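PDB 6TK9: purine nucleoside phosphorylase from Thermus thermophilus, which catalyses the phosphorolysis of purine nucleosides, probably including inosine and guanosine, releasing the free base and ribose 1-phosphate. Local coordinates for residues E1-D4 with K5-A9. Numbering follows the deposited sequence.
Sequences ELYD and KIQEA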
ATOM      1  N   GLU A   1      35.275 -19.493  19.428  1.00 58.51           N
ATOM      2  CA  GLU A   1      35.576 -20.871  19.040  1.00 71.60           C
ATOM      3  C   GLU A   1      34.688 -21.279  17.825  1.00 74.70           C
ATOM      4  O   GLU A   1      34.708 -22.475  17.462  1.00 87.38           O
ATOM      5  CB  GLU A   1      35.451 -21.755  20.303  1.00 71.58           C
ATOM      6  CG  GLU A   1      36.044 -23.170  20.175  1.00 70.31           C
ATOM      7  CD  GLU A   1      35.529 -24.232  21.149  1.00 70.77           C
ATOM      8  OE1 GLU A   1      35.159 -23.839  22.251  1.00 74.46           O
ATOM      9  OE2 GLU A   1      35.504 -25.457  20.817  1.00 57.76           O
ATOM     10  N   LEU A   2      33.956 -20.364  17.161  1.00 63.76           N
ATOM     11  CA  LEU A   2      32.978 -20.721  16.082  1.00 60.38           C
ATOM     12  C   LEU A   2      33.758 -21.050  14.811  1.00 63.67           C
ATOM     13  O   LEU A   2      34.537 -20.196  14.333  1.00 79.17           O
ATOM     14  CB  LEU A   2      31.998 -19.568  15.839  1.00 60.99           C
ATOM     15  CG  LEU A   2      30.795 -19.789  14.899  1.00 61.60           C
ATOM     16  CD1 LEU A   2      31.169 -19.626  13.432  1.00 57.58           C
ATOM     17  CD2 LEU A   2      30.060 -21.109  15.129  1.00 57.24           C
ATOM     18  N   TYR A   3      33.526 -22.236  14.272  1.00 58.52           N
ATOM     19  CA  TYR A   3      34.397 -22.926  13.287  1.00 61.66           C
ATOM     20  C   TYR A   3      35.094 -24.065  14.021  1.00 56.83           C
ATOM     21  O   TYR A   3      34.948 -25.190  13.559  1.00 54.45           O
ATOM     22  CB  TYR A   3      35.480 -22.070  12.623  1.00 60.70           C
ATOM     23  CG  TYR A   3      36.267 -22.864  11.606  1.00 64.69           C
ATOM     24  CD1 TYR A   3      35.726 -23.151  10.363  1.00 68.70           C
ATOM     25  CD2 TYR A   3      37.507 -23.408  11.905  1.00 65.76           C
ATOM     26  CE1 TYR A   3      36.402 -23.921   9.429  1.00 67.20           C
ATOM     27  CE2 TYR A   3      38.199 -24.185  10.986  1.00 67.78           C
ATOM     28  CZ  TYR A   3      37.645 -24.438   9.742  1.00 67.96           C
ATOM     29  OH  TYR A   3      38.316 -25.174   8.816  1.00 64.08           O
ATOM     30  N   ASP A   4      35.806 -23.759  15.110  1.00 53.51           N
ATOM     31  CA  ASP A   4      36.435 -24.773  16.000  1.00 55.46           C
ATOM     32  C   ASP A   4      35.300 -25.570  16.666  1.00 53.51           C
ATOM     33  O   ASP A   4      35.435 -26.799  16.795  1.00 60.55           O
ATOM     34  CB  ASP A   4      37.453 -24.133  16.953  1.00 54.21           C
ATOM     35  CG  ASP A   4      38.646 -23.495  16.242  1.00 56.32           C
ATOM     36  OD1 ASP A   4      39.063 -24.019  15.201  1.00 56.15           O
ATOM     37  OD2 ASP A   4      39.131 -22.462  16.716  1.00 58.19           O
ATOM     38  N   LYS A   5      34.200 -24.902  16.997  1.00 51.72           N
ATOM     39  CA  LYS A   5      32.943 -25.510  17.505  1.00 54.26           C
ATOM     40  C   LYS A   5      32.355 -26.431  16.430  1.00 56.64           C
ATOM     41  O   LYS A   5      31.860 -27.508  16.798  1.00 59.82           O
ATOM     42  CB  LYS A   5      31.901 -24.437  17.829  1.00 56.31           C
ATOM     43  CG  LYS A   5      31.896 -23.883  19.245  1.00 58.59           C
ATOM     44  CD  LYS A   5      30.604 -23.126  19.563  1.00 61.33           C
ATOM     45  CE  LYS A   5      30.660 -22.305  20.833  1.00 65.62           C
ATOM     46  NZ  LYS A   5      29.613 -21.251  20.850  1.00 67.92           N
ATOM     47  N   ILE A   6      32.351 -25.982  15.170  1.00 55.06           N
ATOM     48  CA  ILE A   6      31.810 -26.741  14.005  1.00 50.66           C
ATOM     49  C   ILE A   6      32.635 -28.024  13.847  1.00 50.82           C
ATOM     50  O   ILE A   6      32.033 -29.103  13.810  1.00 60.28           O
ATOM     51  CB  ILE A   6      31.798 -25.877  12.725  1.00 45.87           C
ATOM     52  CG1 ILE A   6      30.727 -24.792  12.788  1.00 44.34           C
ATOM     53  CG2 ILE A   6      31.628 -26.718  11.471  1.00 46.76           C
ATOM     54  CD1 ILE A   6      30.805 -23.817  11.631  1.00 47.26           C
ATOM     55  N   GLN A   7      33.959 -27.914  13.788  1.00 51.38           N
ATOM     56  CA  GLN A   7      34.879 -29.073  13.636  1.00 53.10           C
ATOM     57  C   GLN A   7      34.753 -30.012  14.850  1.00 51.01           C
ATOM     58  O   GLN A   7      34.862 -31.221  14.640  1.00 54.67           O
ATOM     59  CB  GLN A   7      36.314 -28.596  13.395  1.00 56.50           C
ATOM     60  CG  GLN A   7      36.552 -27.968  12.015  1.00 61.29           C
ATOM     61  CD  GLN A   7      36.124 -28.810  10.830  1.00 62.23           C
ATOM     62  OE1 GLN A   7      36.395 -30.009  10.748  1.00 66.28           O
ATOM     63  NE2 GLN A   7      35.444 -28.178   9.886  1.00 64.42           N
ATOM     64  N   GLU A   8      34.526 -29.500  16.063  1.00 48.79           N
ATOM     65  CA  GLU A   8      34.285 -30.348  17.255  1.00 51.87           C
ATOM     66  C   GLU A   8      33.093 -31.244  16.927  1.00 53.57           C
ATOM     67  O   GLU A   8      33.190 -32.465  17.175  1.00 62.55           O
ATOM     68  CB  GLU A   8      34.024 -29.547  18.536  1.00 55.48           C
ATOM     69  CG  GLU A   8      35.270 -29.189  19.340  1.00 58.97           C
ATOM     70  CD  GLU A   8      35.098 -29.138  20.859  1.00 65.85           C
ATOM     71  OE1 GLU A   8      33.956 -29.023  21.329  1.00 69.45           O
ATOM     72  OE2 GLU A   8      36.120 -29.213  21.583  1.00 71.55           O
ATOM     73  N   ALA A   9      32.040 -30.662  16.346  1.00 53.14           N
ATOM     74  CA  ALA A   9      30.764 -31.352  16.027  1.00 51.03           C
ATOM     75  C   ALA A   9      30.962 -32.262  14.810  1.00 45.73           C
ATOM     76  O   ALA A   9      30.543 -33.412  14.866  1.00 47.80           O
ATOM     77  CB  ALA A   9      29.641 -30.361  15.809  1.00 46.77           C
TER
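Glu1 meets Lys5 through both its backbone O and its side chain, and Glu8 through its carboxylate. Glu1 O accepts a short hydrogen bond of 2.5 Å from Lys5 N. CG of Glu1 stands anti to its own N (chi1 -166°), and the extended chain crosses that of Lys5 at about a right angle. The chain ends beside Glu8, with OE2 of Glu1 3.9 Å from OE2 of Glu8. The two carboxylate planes are nearly perpendicular. Such close like charges probably repel. Glu8 OE1 also has a hydrogen bond to His51 NE2, which may ease this. Leu2 turns its CD2 branch to Ile6, 4.4 Å from CG1, and also touches Leu148. Cutting Ile6 back to an alanine is likely to leave Leu2 CD2 without this neighbour and to open a gap beside Phe94 and Phe101 of helix 94-102. Tyr3 is the N-cap residue of helix 4-14, the first helix of this phosphorylase-superfamily chain, at the surface. Its O receives Gln7 N at 2.9 Å, with a nearly straight N-H...O angle of 167°. CB of Ile6 lies 3.3 Å from the same Tyr3 O. Gln7 CG, set beside its own backbone N (chi1 -71°), approaches the Tyr3 ring obliquely, 4.3 Å from CE2. Arg147 makes a cation-pi contact with this ring. Asp4 continues the helical pattern. Its O accepts a hydrogen bond from Glu8 N at 2.9 Å. CB and CG of Glu8 both rest 3.5 Å from Asp4 O.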